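PDB 4E6U: acyl-[acyl-carrier-protein]--UDP-N-acetylglucosamine O-acyltransferase from Acinetobacter baumannii, which probably catalyses the first step of lipid A synthesis, transfer of a hydroxyacyl chain from acyl carrier protein to UDP-N-acetylglucosamine. Local coordinates for residues A[215-220]-A[244-249]; A[149-154]-A[167-172]; A[72-77]-A[102-107]; A[61-66]-A[91-96]. All coordinates share one frame; numbering follows the deposited sequence.

From the N terminus, interactions 4 and 3 come first and cross, their segments alternating along the chain: 61-66, 72-77, 91-96, 102-107. Interaction 4 pairs strands 63-64 and 93-94, parallel neighbours in one sheet of the beta-helix, and interaction 3 joins the loops that follow strands 69-70 and 99-101, its centre about 22 Å from that of interaction 4. Interaction 2 comes later and closes a loop of its own, stacking the turns at 149-154 and 167-172. Interaction 1 is last in the series; it ties helix 211-225 to the loop at 244-249 in the C-terminal helical domain, about 39 Å from interaction 3, centre to centre.

Interaction 1: A[215-220]-A[244-249]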
loop_
_atom_site.group_PDB
_atom_site.type_symbol
_atom_site.label_atom_id
_atom_site.label_comp_id
_atom_site.label_asym_id
_atom_site.label_seq_id
_atom_site.Cartn_x
_atom_site.Cartn_y
_atom_site.Cartn_z
ATOM N N GLN A 215 2.309 -29.030 -23.282
ATOM C CA GLN A 215 1.230 -29.107 -24.271
ATOM C C GLN A 215 -0.088 -29.614 -23.659
ATOM O O GLN A 215 -1.154 -29.065 -23.944
ATOM C CB GLN A 215 1.656 -29.965 -25.474
ATOM C CG GLN A 215 0.559 -30.261 -26.506
ATOM C CD GLN A 215 0.042 -29.022 -27.235
ATOM O OE1 GLN A 215 0.746 -28.013 -27.372
ATOM N NE2 GLN A 215 -1.198 -29.099 -27.715
ATOM N N GLY A 216 -0.011 -30.645 -22.818
ATOM C CA GLY A 216 -1.183 -31.131 -22.083
ATOM C C GLY A 216 -1.825 -30.048 -21.221
ATOM O O GLY A 216 -3.044 -29.906 -21.180
ATOM N N LEU A 217 -1.002 -29.280 -20.512
ATOM C CA LEU A 217 -1.525 -28.218 -19.663
ATOM C C LEU A 217 -2.121 -27.074 -20.479
ATOM O O LEU A 217 -3.114 -26.484 -20.071
ATOM C CB LEU A 217 -0.440 -27.726 -18.693
ATOM C CG LEU A 217 0.132 -28.802 -17.757
ATOM C CD1 LEU A 217 1.292 -28.240 -16.959
ATOM C CD2 LEU A 217 -0.929 -29.362 -16.823
ATOM N N ARG A 218 -1.541 -26.802 -21.641
ATOM C CA ARG A 218 -2.098 -25.804 -22.553
ATOM C C ARG A 218 -3.459 -26.238 -23.097
ATOM O O ARG A 218 -4.375 -25.427 -23.198
ATOM C CB ARG A 218 -1.129 -25.503 -23.690
ATOM C CG ARG A 218 0.125 -24.777 -23.198
ATOM C CD ARG A 218 1.192 -24.674 -24.255
ATOM N NE ARG A 218 0.865 -23.667 -25.256
ATOM C CZ ARG A 218 1.763 -23.079 -26.043
ATOM N NH1 ARG A 218 3.052 -23.395 -25.939
ATOM N NH2 ARG A 218 1.373 -22.174 -26.934
ATOM N N GLU A 219 -3.590 -27.527 -23.413
ATOM C CA GLU A 219 -4.884 -28.055 -23.855
ATOM C C GLU A 219 -5.904 -27.991 -22.730
ATOM O O GLU A 219 -7.052 -27.599 -22.944
ATOM C CB GLU A 219 -4.747 -29.498 -24.360
ATOM C CG GLU A 219 -3.883 -29.651 -25.611
ATOM C CD GLU A 219 -3.622 -31.107 -25.962
ATOM O OE1 GLU A 219 -3.381 -31.386 -27.156
ATOM O OE2 GLU A 219 -3.665 -31.970 -25.054
ATOM N N ALA A 220 -5.461 -28.316 -21.510
ATOM C CA ALA A 220 -6.326 -28.211 -20.358
ATOM C C ALA A 220 -6.804 -26.773 -20.149
ATOM O O ALA A 220 -7.980 -26.534 -19.858
ATOM C CB ALA A 220 -5.610 -28.747 -19.103
ATOM N N PRO A 244 -4.279 -38.974 -18.201
ATOM C CA PRO A 244 -3.560 -40.252 -18.245
ATOM C C PRO A 244 -2.077 -40.141 -18.626
ATOM O O PRO A 244 -1.255 -40.879 -18.066
ATOM C CB PRO A 244 -4.352 -41.056 -19.297
ATOM C CG PRO A 244 -5.735 -40.533 -19.159
ATOM C CD PRO A 244 -5.506 -39.030 -19.024
ATOM N N SER A 245 -1.722 -39.242 -19.543
ATOM C CA SER A 245 -0.312 -39.056 -19.911
ATOM C C SER A 245 0.333 -37.848 -19.236
ATOM O O SER A 245 1.552 -37.692 -19.291
ATOM C CB SER A 245 -0.144 -38.962 -21.432
ATOM O OG SER A 245 -0.680 -37.759 -21.952
ATOM N N VAL A 246 -0.490 -36.994 -18.623
ATOM C CA VAL A 246 -0.010 -35.757 -17.984
ATOM C C VAL A 246 -0.523 -35.711 -16.542
ATOM O O VAL A 246 -1.516 -35.040 -16.235
ATOM C CB VAL A 246 -0.414 -34.496 -18.793
ATOM C CG1 VAL A 246 0.162 -33.224 -18.151
ATOM C CG2 VAL A 246 0.056 -34.607 -20.238
ATOM N N PRO A 247 0.146 -36.443 -15.632
ATOM C CA PRO A 247 -0.306 -36.496 -14.246
ATOM C C PRO A 247 -0.313 -35.120 -13.560
ATOM O O PRO A 247 -1.063 -34.910 -12.601
ATOM C CB PRO A 247 0.702 -37.449 -13.575
ATOM C CG PRO A 247 1.848 -37.514 -14.485
ATOM C CD PRO A 247 1.307 -37.326 -15.862
ATOM N N GLU A 248 0.488 -34.204 -14.093
ATOM C CA GLU A 248 0.550 -32.817 -13.610
ATOM C C GLU A 248 -0.783 -32.084 -13.767
ATOM O O GLU A 248 -1.048 -31.102 -13.075
ATOM C CB GLU A 248 1.658 -32.053 -14.344
ATOM C CG GLU A 248 3.086 -32.600 -14.092
ATOM C CD GLU A 248 3.465 -33.802 -14.955
ATOM O OE1 GLU A 248 2.647 -34.261 -15.778
ATOM O OE2 GLU A 248 4.609 -34.293 -14.815
ATOM N N ALA A 249 -1.643 -32.574 -14.660
ATOM C CA ALA A 249 -2.963 -31.973 -14.814
ATOM C C ALA A 249 -3.871 -32.168 -13.601
ATOM O O ALA A 249 -4.888 -31.477 -13.454
ATOM C CB ALA A 249 -3.640 -32.477 -16.099
#
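The backbone of helix 211-225 comes nearest the loop 244-249 at two places, Gly216 beside Val246 and Leu217 beside Ala249, with the CA atoms 6.3 Å apart in both pairs. At the first, CG2 of Val246 lies against the helix backbone, 4.1 Å from CA of Gly216. CG1 of the same valine, swung opposite the backbone N (chi1 -177°), is the branch that meets Leu217, at 4.2 Å from CD2. This contact belongs to the C-terminal helical domain of the acyltransferase, and the loop involved joins helix 231-241 to helix 250-258. Leu217 does most of its touching through one methyl. Its CD2 lies 3.9 Å from CA of Ala249 and 4.2 Å from CB of Ala249, and it also reaches C of Glu248 at 4.1 Å. Everything that meets between the two segments is apolar or backbone; within the loop, Ala249 N bonds Val246 O. Around them, Leu217 also packs on Tyr186, Trp209, Met204 and Leu252, while the hydroxyl of Tyr186 is hydrogen-bonded to Glu248 O.

Interaction 2: A[149-154]-A[167-172]. With EDO (1,2-ethanediol), chain L.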
loop_
_atom_site.group_PDB
_atom_site.type_symbol
_atom_site.label_atom_id
_atom_site.label_comp_id
_atom_site.label_asym_id
_atom_site.label_seq_id
_atom_site.Cartn_x
_atom_site.Cartn_y
_atom_site.Cartn_z
ATOM N N ILE A 149 -3.394 -20.231 -0.222
ATOM C CA ILE A 149 -2.336 -20.123 -1.223
ATOM C C ILE A 149 -1.517 -21.410 -1.164
ATOM O O ILE A 149 -1.144 -21.880 -0.077
ATOM C CB ILE A 149 -1.425 -18.889 -0.965
ATOM C CG1 ILE A 149 -2.237 -17.623 -0.614
ATOM C CG2 ILE A 149 -0.441 -18.696 -2.112
ATOM C CD1 ILE A 149 -2.589 -16.721 -1.791
ATOM N N GLY A 150 -1.240 -21.973 -2.338
ATOM C CA GLY A 150 -0.474 -23.214 -2.445
ATOM C C GLY A 150 1.020 -22.986 -2.323
ATOM O O GLY A 150 1.463 -22.270 -1.415
ATOM N N ASP A 151 1.791 -23.608 -3.206
ATOM C CA ASP A 151 3.251 -23.534 -3.208
ATOM C C ASP A 151 3.758 -22.903 -4.484
ATOM O O ASP A 151 3.118 -23.013 -5.547
ATOM C CB ASP A 151 3.876 -24.938 -3.128
ATOM C CG ASP A 151 3.358 -25.758 -1.963
ATOM O OD1 ASP A 151 3.127 -25.246 -0.863
ATOM O OD2 ASP A 151 3.162 -26.988 -2.147
ATOM N N HIS A 152 4.918 -22.260 -4.418
ATOM C CA HIS A 152 5.570 -21.732 -5.623
ATOM C C HIS A 152 4.726 -20.713 -6.377
ATOM O O HIS A 152 4.803 -20.602 -7.600
ATOM C CB HIS A 152 5.990 -22.890 -6.545
ATOM C CG HIS A 152 7.041 -23.759 -5.949
ATOM N ND1 HIS A 152 8.365 -23.385 -5.898
ATOM C CD2 HIS A 152 6.965 -24.973 -5.359
ATOM C CE1 HIS A 152 9.064 -24.340 -5.308
ATOM N NE2 HIS A 152 8.237 -25.307 -4.963
ATOM N N VAL A 153 3.922 -19.958 -5.635
ATOM C CA VAL A 153 3.091 -18.894 -6.191
ATOM C C VAL A 153 3.857 -17.567 -6.156
ATOM O O VAL A 153 4.634 -17.327 -5.222
ATOM C CB VAL A 153 1.795 -18.749 -5.371
ATOM C CG1 VAL A 153 0.928 -17.602 -5.885
ATOM C CG2 VAL A 153 1.014 -20.085 -5.374
ATOM N N ILE A 154 3.651 -16.721 -7.155
ATOM C CA ILE A 154 4.231 -15.377 -7.132
ATOM C C ILE A 154 3.081 -14.410 -7.237
ATOM O O ILE A 154 2.260 -14.495 -8.165
ATOM C CB ILE A 154 5.230 -15.139 -8.271
ATOM C CG1 ILE A 154 6.394 -16.129 -8.163
ATOM C CG2 ILE A 154 5.725 -13.668 -8.290
ATOM C CD1 ILE A 154 7.379 -16.087 -9.316
ATOM N N ILE A 167 -5.633 -19.662 -4.394
ATOM C CA ILE A 167 -4.601 -19.366 -5.375
ATOM C C ILE A 167 -3.660 -20.544 -5.369
ATOM O O ILE A 167 -2.907 -20.777 -4.407
ATOM C CB ILE A 167 -3.826 -18.071 -5.003
ATOM C CG1 ILE A 167 -4.797 -16.945 -4.627
ATOM C CG2 ILE A 167 -2.860 -17.699 -6.120
ATOM C CD1 ILE A 167 -5.775 -16.543 -5.722
ATOM N N ASP A 168 -3.749 -21.361 -6.410
ATOM C CA ASP A 168 -3.093 -22.655 -6.364
ATOM C C ASP A 168 -1.654 -22.661 -6.884
ATOM O O ASP A 168 -1.145 -21.654 -7.402
ATOM C CB ASP A 168 -3.986 -23.724 -7.021
ATOM C CG ASP A 168 -5.052 -24.244 -6.062
ATOM O OD1 ASP A 168 -4.979 -23.967 -4.848
ATOM O OD2 ASP A 168 -5.966 -24.968 -6.498
ATOM N N SER A 169 -0.990 -23.800 -6.715
ATOM C CA SER A 169 0.453 -23.855 -6.914
ATOM C C SER A 169 0.915 -23.470 -8.293
ATOM O O SER A 169 0.227 -23.761 -9.280
ATOM C CB SER A 169 0.985 -25.229 -6.536
ATOM O OG SER A 169 0.733 -25.480 -5.170
ATOM N N TYR A 170 2.067 -22.794 -8.363
ATOM C CA TYR A 170 2.732 -22.406 -9.617
ATOM C C TYR A 170 2.010 -21.324 -10.412
ATOM O O TYR A 170 2.395 -21.015 -11.542
ATOM C CB TYR A 170 3.009 -23.630 -10.523
ATOM C CG TYR A 170 3.725 -24.766 -9.832
ATOM C CD1 TYR A 170 3.038 -25.929 -9.483
ATOM C CD2 TYR A 170 5.085 -24.676 -9.511
ATOM C CE1 TYR A 170 3.688 -26.989 -8.844
ATOM C CE2 TYR A 170 5.745 -25.721 -8.874
ATOM C CZ TYR A 170 5.038 -26.866 -8.536
ATOM O OH TYR A 170 5.705 -27.897 -7.905
ATOM N N SER A 171 0.964 -20.750 -9.827
ATOM C CA SER A 171 0.269 -19.632 -10.455
ATOM C C SER A 171 1.069 -18.336 -10.287
ATOM O O SER A 171 1.966 -18.244 -9.427
ATOM C CB SER A 171 -1.132 -19.479 -9.880
ATOM O OG SER A 171 -1.086 -19.187 -8.485
ATOM N N MET A 172 0.745 -17.357 -11.116
ATOM C CA MET A 172 1.371 -16.037 -11.038
ATOM C C MET A 172 0.315 -14.982 -11.162
ATOM O O MET A 172 -0.498 -15.004 -12.088
ATOM C CB MET A 172 2.399 -15.839 -12.140
ATOM C CG MET A 172 3.577 -16.803 -12.096
ATOM S SD MET A 172 4.858 -16.435 -13.323
ATOM C CE MET A 172 5.344 -14.782 -12.822
HETATM C C1 EDO L . -3.694 -24.993 0.199
HETATM O O1 EDO L . -3.281 -24.720 -1.149
HETATM C C2 EDO L . -2.932 -24.107 1.181
HETATM O O2 EDO L . -1.517 -24.323 1.055
HETATM O O HOH W 1 1.733 -27.936 -4.618
HETATM O O HOH W 2 4.680 -18.964 -9.723
#
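Two successive turns of the left-handed beta-helix stack here, each segment running from the end of one short strand, round a corner, to the start of the next. Parallel bridges join Ile149 to Ile167 and Ile154 to Met172, and between them the corners are stitched by polar groups. Gly150 N donates to Ile167 O. Ser169 OG accepts from Asp151 N at 2.9 Å in a nearly straight bond (169°), and a water links the same OG to Asp151 OD2; OD1 of Asp151 accepts from Asp133 N. Tyr170 N returns a bond to Asp151 O, and Ile154 N reaches Ser171 O at 3.2 Å. On the outside, the rings of His152 and Tyr170 are almost parallel, 5° apart, but slid so far that they barely overlap; Tyr170 CD2 lies instead against CB of His152, at 3.6 Å. His134 continues the row beyond His152. Inside, Val153 CG1 meets Ile167 CG2 at 3.8 Å. Within the type II turn 168-171 the backbone bond from Ser171 N to Asp168 O is weak, and Ser171 OG donates to the same oxygen. Coils stacked in parallel register, with isoleucines such as Ile149 and Ile167 turned inward, typify the left-handed beta-helix of hexapeptide-repeat acyltransferases.

Interaction 3: A[72-77]-A[102-107]; sequences EVCQDL and RGTVQD. With EDO (1,2-ethanediol), chain G.
Arg102 lays one face of its guanidinium against the backbone where Glu72 meets Val73, with Val73 N 3.9 Å above the plane and offset toward the rim. The bend at chi3 (-53°) brings the group back over that peptide, while Arg102 N donates to Glu72 O at 2.9 Å. The carboxylate of Glu72 stands well out of the guanidinium plane, its OE2 4.5 Å from Arg102 NH1; a water in that plane joins the two, and OE2 also accepts from Val73 N at 2.8 Å. NH1 has a further partner in Gly71 O. Next along, Cys74 turns its SG toward Thr104, whose methyl CG2 it meets at 3.5 Å, and Cys74 CB rests 3.4 Å from Arg102 O. Asp76 and Thr104 cross at about a right angle. In one conformer of Asp76 a water bridges its OD2 to OG1 of Thr104, a hydroxyl also bonded to Asp128, while OD1 accepts from Lys78 N. Arg95 of a neighbouring subunit binds the carbonyls of Val73 and Cys74, and His127 packs on Cys74 and Asp76. Both segments are loops of the beta-helix: residues 72-77 lead from strand 69-70 toward strand 85-88, and residues 102-107 connect strand 99-101 with strand 110-113.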
loop_
_atom_site.group_PDB
_atom_site.type_symbol
_atom_site.label_atom_id
_atom_site.label_comp_id
_atom_site.label_asym_id
_atom_site.label_seq_id
_atom_site.Cartn_x
_atom_site.Cartn_y
_atom_site.Cartn_z
ATOM N N GLU A 72 -0.853 -10.713 15.450
ATOM C CA GLU A 72 -1.756 -9.786 16.101
ATOM C C GLU A 72 -3.195 -10.248 15.889
ATOM O O GLU A 72 -3.463 -11.004 14.948
ATOM C CB GLU A 72 -1.533 -8.366 15.542
ATOM C CG GLU A 72 -2.279 -7.251 16.301
ATOM C CD GLU A 72 -2.065 -7.349 17.818
ATOM O OE1 GLU A 72 -1.030 -6.850 18.300
ATOM O OE2 GLU A 72 -2.902 -7.958 18.539
ATOM N N VAL A 73 -4.101 -9.800 16.754
ATOM C CA VAL A 73 -5.514 -10.141 16.625
ATOM C C VAL A 73 -6.022 -9.688 15.262
ATOM O O VAL A 73 -5.587 -8.676 14.693
ATOM C CB VAL A 73 -6.364 -9.508 17.759
ATOM C CG1 VAL A 73 -6.010 -10.120 19.111
ATOM C CG2 VAL A 73 -6.261 -7.978 17.777
ATOM N N CYS A 74 -6.970 -10.425 14.733
ATOM C CA CYS A 74 -7.465 -10.115 13.400
ATOM C C CYS A 74 -8.350 -8.871 13.345
ATOM O O CYS A 74 -8.679 -8.275 14.367
ATOM C CB CYS A 74 -8.197 -11.299 12.814
ATOM S SG CYS A 74 -9.780 -11.567 13.521
ATOM N N GLN A 75 -8.735 -8.520 12.125
ATOM C CA GLN A 75 -9.525 -7.314 11.849
ATOM C C GLN A 75 -11.010 -7.608 11.636
ATOM O O GLN A 75 -11.798 -6.688 11.414
ATOM C CB GLN A 75 -8.961 -6.619 10.609
ATOM C CG GLN A 75 -7.539 -6.148 10.831
ATOM C CD GLN A 75 -6.998 -5.364 9.662
ATOM O OE1 GLN A 75 -6.573 -4.220 9.837
ATOM N NE2 GLN A 75 -6.969 -5.967 8.475
ATOM N N ASP A 76 -11.370 -8.884 11.691
ATOM C CA ASP A 76 -12.760 -9.321 11.516
ATOM C C ASP A 76 -13.614 -8.794 12.662
ATOM O O ASP A 76 -13.325 -9.050 13.832
ATOM C CB ASP A 76 -12.785 -10.854 11.470
ATOM C CG ASP A 76 -14.112 -11.398 10.959
ATOM O OD1 ASP A 76 -15.159 -10.742 11.202
ATOM O OD2 ASP A 76 -14.093 -12.470 10.318
ATOM N N LEU A 77 -14.678 -8.067 12.320
ATOM C CA LEU A 77 -15.554 -7.493 13.345
ATOM C C LEU A 77 -16.347 -8.560 14.108
ATOM O O LEU A 77 -16.869 -8.271 15.183
ATOM C CB LEU A 77 -16.477 -6.399 12.771
ATOM C CG LEU A 77 -15.808 -5.053 12.438
ATOM C CD1 LEU A 77 -16.781 -4.156 11.668
ATOM C CD2 LEU A 77 -15.264 -4.330 13.675
ATOM N N ARG A 102 -3.878 -13.407 13.458
ATOM C CA ARG A 102 -4.332 -14.690 13.986
ATOM C C ARG A 102 -5.720 -15.028 13.457
ATOM O O ARG A 102 -6.395 -14.192 12.847
ATOM C CB ARG A 102 -4.284 -14.662 15.511
ATOM C CG ARG A 102 -2.873 -14.324 16.033
ATOM C CD ARG A 102 -2.681 -14.672 17.496
ATOM N NE ARG A 102 -3.699 -14.111 18.394
ATOM C CZ ARG A 102 -3.529 -13.047 19.184
ATOM N NH1 ARG A 102 -2.396 -12.356 19.190
ATOM N NH2 ARG A 102 -4.509 -12.666 19.999
ATOM N N GLY A 103 -6.131 -16.279 13.671
ATOM C CA GLY A 103 -7.390 -16.765 13.084
ATOM C C GLY A 103 -8.659 -16.380 13.818
ATOM O O GLY A 103 -8.651 -15.580 14.743
ATOM N N THR A 104 -9.769 -16.967 13.365
ATOM C CA THR A 104 -11.068 -16.762 14.004
ATOM C C THR A 104 -11.691 -18.118 14.307
ATOM O O THR A 104 -11.437 -19.102 13.612
ATOM C CB THR A 104 -12.045 -15.956 13.129
ATOM O OG1 THR A 104 -12.296 -16.665 11.908
ATOM C CG2 THR A 104 -11.483 -14.562 12.814
ATOM N N VAL A 105 -12.524 -18.157 15.346
ATOM C CA VAL A 105 -13.159 -19.423 15.721
ATOM C C VAL A 105 -14.184 -19.904 14.703
ATOM O O VAL A 105 -14.439 -21.100 14.623
ATOM C CB VAL A 105 -13.758 -19.411 17.144
ATOM C CG1 VAL A 105 -12.640 -19.259 18.173
ATOM C CG2 VAL A 105 -14.835 -18.337 17.296
ATOM N N GLN A 106 -14.728 -18.978 13.917
ATOM C CA GLN A 106 -15.695 -19.315 12.857
ATOM C C GLN A 106 -15.109 -20.220 11.778
ATOM O O GLN A 106 -15.843 -20.900 11.062
ATOM C CB GLN A 106 -16.274 -18.052 12.222
ATOM C CG GLN A 106 -17.272 -17.286 13.103
ATOM C CD GLN A 106 -16.619 -16.419 14.176
ATOM O OE1 GLN A 106 -15.395 -16.273 14.225
ATOM N NE2 GLN A 106 -17.435 -15.840 15.044
ATOM N N ASP A 107 -13.784 -20.208 11.639
ATOM C CA ASP A 107 -13.101 -21.092 10.715
ATOM C C ASP A 107 -12.421 -22.221 11.503
ATOM O O ASP A 107 -13.094 -23.171 11.915
ATOM C CB ASP A 107 -12.122 -20.266 9.846
ATOM C CG ASP A 107 -11.636 -21.007 8.607
ATOM O OD1 ASP A 107 -11.606 -22.260 8.591
ATOM O OD2 ASP A 107 -11.245 -20.322 7.632
HETATM C C1 EDO G . -15.087 -5.300 8.551
HETATM O O1 EDO G . -15.844 -5.722 7.409
HETATM C C2 EDO G . -14.326 -6.490 9.122
HETATM O O2 EDO G . -15.270 -7.457 9.608
HETATM O O HOH W 3 -1.895 -9.719 20.385
HETATM O O HOH W 4 -7.626 -13.070 15.834
HETATM O O HOH W 5 -14.433 -15.405 10.561
#

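Interaction 4: A[61-66]-A[91-96]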
loop_
_atom_site.group_PDB
_atom_site.type_symbol
_atom_site.label_atom_id
_atom_site.label_comp_id
_atom_site.label_asym_id
_atom_site.label_seq_id
_atom_site.Cartn_x
_atom_site.Cartn_y
_atom_site.Cartn_z
ATOM N N ASN A 61 14.910 -20.781 11.682
ATOM C CA ASN A 61 15.625 -20.053 10.638
ATOM C C ASN A 61 14.802 -19.029 9.853
ATOM O O ASN A 61 15.085 -18.758 8.683
ATOM C CB ASN A 61 16.364 -21.024 9.692
ATOM C CG ASN A 61 17.373 -21.877 10.432
ATOM O OD1 ASN A 61 18.186 -21.364 11.188
ATOM N ND2 ASN A 61 17.301 -23.181 10.234
ATOM N N ASN A 62 13.813 -18.437 10.530
ATOM C CA ASN A 62 13.069 -17.310 9.964
ATOM C C ASN A 62 13.832 -16.027 10.185
ATOM O O ASN A 62 14.682 -15.946 11.071
ATOM C CB ASN A 62 11.702 -17.246 10.635
ATOM C CG ASN A 62 10.849 -18.450 10.284
ATOM O OD1 ASN A 62 10.390 -18.575 9.150
ATOM N ND2 ASN A 62 10.645 -19.346 11.229
ATOM N N GLU A 63 13.508 -15.022 9.399
ATOM C CA GLU A 63 14.044 -13.702 9.621
ATOM C C GLU A 63 12.907 -12.722 9.474
ATOM O O GLU A 63 12.222 -12.688 8.429
ATOM C CB GLU A 63 15.176 -13.403 8.651
ATOM C CG GLU A 63 15.894 -12.094 8.965
ATOM C CD GLU A 63 17.138 -11.848 8.122
ATOM O OE1 GLU A 63 17.828 -10.832 8.377
ATOM O OE2 GLU A 63 17.425 -12.639 7.179
ATOM N N ILE A 64 12.743 -11.908 10.511
ATOM C CA ILE A 64 11.634 -10.943 10.596
ATOM C C ILE A 64 12.220 -9.556 10.825
ATOM O O ILE A 64 12.959 -9.347 11.798
ATOM C CB ILE A 64 10.658 -11.289 11.729
ATOM C CG1 ILE A 64 10.195 -12.757 11.619
ATOM C CG2 ILE A 64 9.462 -10.325 11.711
ATOM C CD1 ILE A 64 9.199 -13.221 12.693
ATOM N N PHE A 65 11.882 -8.623 9.941
ATOM C CA PHE A 65 12.469 -7.283 9.942
ATOM C C PHE A 65 11.625 -6.271 10.719
ATOM O O PHE A 65 10.463 -6.520 11.108
ATOM C CB PHE A 65 12.654 -6.806 8.499
ATOM C CG PHE A 65 13.797 -7.470 7.780
ATOM C CD1 PHE A 65 13.698 -8.793 7.350
ATOM C CD2 PHE A 65 14.955 -6.760 7.512
ATOM C CE1 PHE A 65 14.759 -9.416 6.659
ATOM C CE2 PHE A 65 16.028 -7.371 6.838
ATOM C CZ PHE A 65 15.915 -8.709 6.404
ATOM N N GLN A 66 12.250 -5.130 10.979
ATOM C CA GLN A 66 11.648 -4.086 11.779
ATOM C C GLN A 66 10.272 -3.664 11.284
ATOM O O GLN A 66 10.007 -3.580 10.059
ATOM C CB GLN A 66 12.573 -2.849 11.815
ATOM C CG GLN A 66 13.053 -2.328 10.442
ATOM C CD GLN A 66 14.340 -2.955 9.924
ATOM O OE1 GLN A 66 14.902 -2.476 8.909
ATOM N NE2 GLN A 66 14.812 -3.968 10.571
ATOM N N ASN A 91 12.371 -20.956 7.669
ATOM C CA ASN A 91 13.103 -20.355 6.568
ATOM C C ASN A 91 12.320 -19.316 5.767
ATOM O O ASN A 91 12.520 -19.157 4.566
ATOM C CB ASN A 91 13.688 -21.429 5.624
ATOM C CG ASN A 91 14.721 -22.311 6.303
ATOM O OD1 ASN A 91 14.380 -23.298 6.950
ATOM N ND2 ASN A 91 15.972 -21.968 6.147
ATOM N N ASN A 92 11.447 -18.598 6.465
ATOM C CA ASN A 92 10.701 -17.506 5.849
ATOM C C ASN A 92 11.410 -16.195 6.038
ATOM O O ASN A 92 12.153 -16.020 7.006
ATOM C CB ASN A 92 9.314 -17.408 6.458
ATOM C CG ASN A 92 8.497 -18.666 6.211
ATOM O OD1 ASN A 92 8.080 -18.940 5.071
ATOM N ND2 ASN A 92 8.248 -19.435 7.258
ATOM N N LEU A 93 11.156 -15.287 5.114
ATOM C CA LEU A 93 11.642 -13.910 5.185
ATOM C C LEU A 93 10.419 -13.023 5.267
ATOM O O LEU A 93 9.594 -13.028 4.349
ATOM C CB LEU A 93 12.437 -13.565 3.937
ATOM C CG LEU A 93 13.756 -14.324 3.762
ATOM C CD1 LEU A 93 14.323 -14.119 2.368
ATOM C CD2 LEU A 93 14.791 -13.937 4.816
ATOM N N ILE A 94 10.285 -12.301 6.374
ATOM C CA ILE A 94 9.155 -11.402 6.602
ATOM C C ILE A 94 9.720 -9.992 6.713
ATOM O O ILE A 94 10.385 -9.650 7.696
ATOM C CB ILE A 94 8.364 -11.830 7.856
ATOM C CG1 ILE A 94 7.779 -13.245 7.654
ATOM C CG2 ILE A 94 7.255 -10.822 8.168
ATOM C CD1 ILE A 94 7.218 -13.903 8.898
ATOM N N ARG A 95 9.502 -9.199 5.676
ATOM C CA ARG A 95 10.135 -7.895 5.576
ATOM C C ARG A 95 9.392 -6.803 6.357
ATOM O O ARG A 95 8.352 -7.031 7.006
ATOM C CB ARG A 95 10.270 -7.527 4.101
ATOM C CG ARG A 95 11.202 -8.486 3.319
ATOM C CD ARG A 95 12.595 -8.615 3.983
ATOM N NE ARG A 95 13.186 -7.290 4.111
ATOM C CZ ARG A 95 14.294 -6.858 3.518
ATOM N NH1 ARG A 95 15.055 -7.671 2.784
ATOM N NH2 ARG A 95 14.662 -5.592 3.697
ATOM N N GLU A 96 9.960 -5.604 6.315
ATOM C CA GLU A 96 9.411 -4.488 7.085
ATOM C C GLU A 96 7.942 -4.262 6.832
ATOM O O GLU A 96 7.469 -4.405 5.698
ATOM C CB GLU A 96 10.156 -3.186 6.781
ATOM C CG GLU A 96 11.683 -3.259 6.977
ATOM C CD GLU A 96 12.418 -3.538 5.688
ATOM O OE1 GLU A 96 12.298 -4.665 5.143
ATOM O OE2 GLU A 96 13.105 -2.626 5.198
HETATM O O HOH W 6 14.994 -16.862 6.701
HETATM O O HOH W 7 15.573 -24.604 8.750
#
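Asn61 opens the pairing at the corner of the coil, its CB 3.7 Å from ND2 of Asn91, while one water joins the two side-chain amides and another links Asn61 O to Asn92 O. Asn62 points the same way as Asn92, the amide planes only 6° apart. OD1 of Asn62 takes two bonds, from Asn92 N at 2.9 Å and from Asn92 ND2 at 3.0 Å, both donors tilted out of the carbonyl plane; ND2 of Asn62 goes on to Gly89 O and Asn92 OD1 to Asn117 N, so the asparagines link successive coils. The strands then run parallel: Glu63 N to Asn92 O, Ile94 N to Glu63 O and Phe65 N to Ile94 O. The extended side chain of Glu63 crosses Leu93, meeting CD2 with its CB at 3.9 Å, and its OE1 bonds His47. On the other face, Ile64 lies alongside Ile94, CG1 to CD1 4.2 Å. Phe65 carries the guanidinium of Arg95 flat on its ring, planes 9° apart and CZ 3.8 Å from the centroid, a cation-pi stack, with His47 stacked on Phe65 as well. Bends at chi2 and chi3 fold the arginine over the ring, and NE and NH2 both hold Glu96 OE1, which keeps the group level. At Gln66, the carbonyl O lies 3.2 Å from Glu96 CA. Arg95 also reaches Val73 of a neighbouring subunit, and Glu96 OE2 bonds Ser69 and His101 there. Short parallel strands paired in register between coils, with Ile64 and Ile94 on the buried face, are characteristic of the left-handed parallel beta-helix of trimeric hexapeptide acyltransferases.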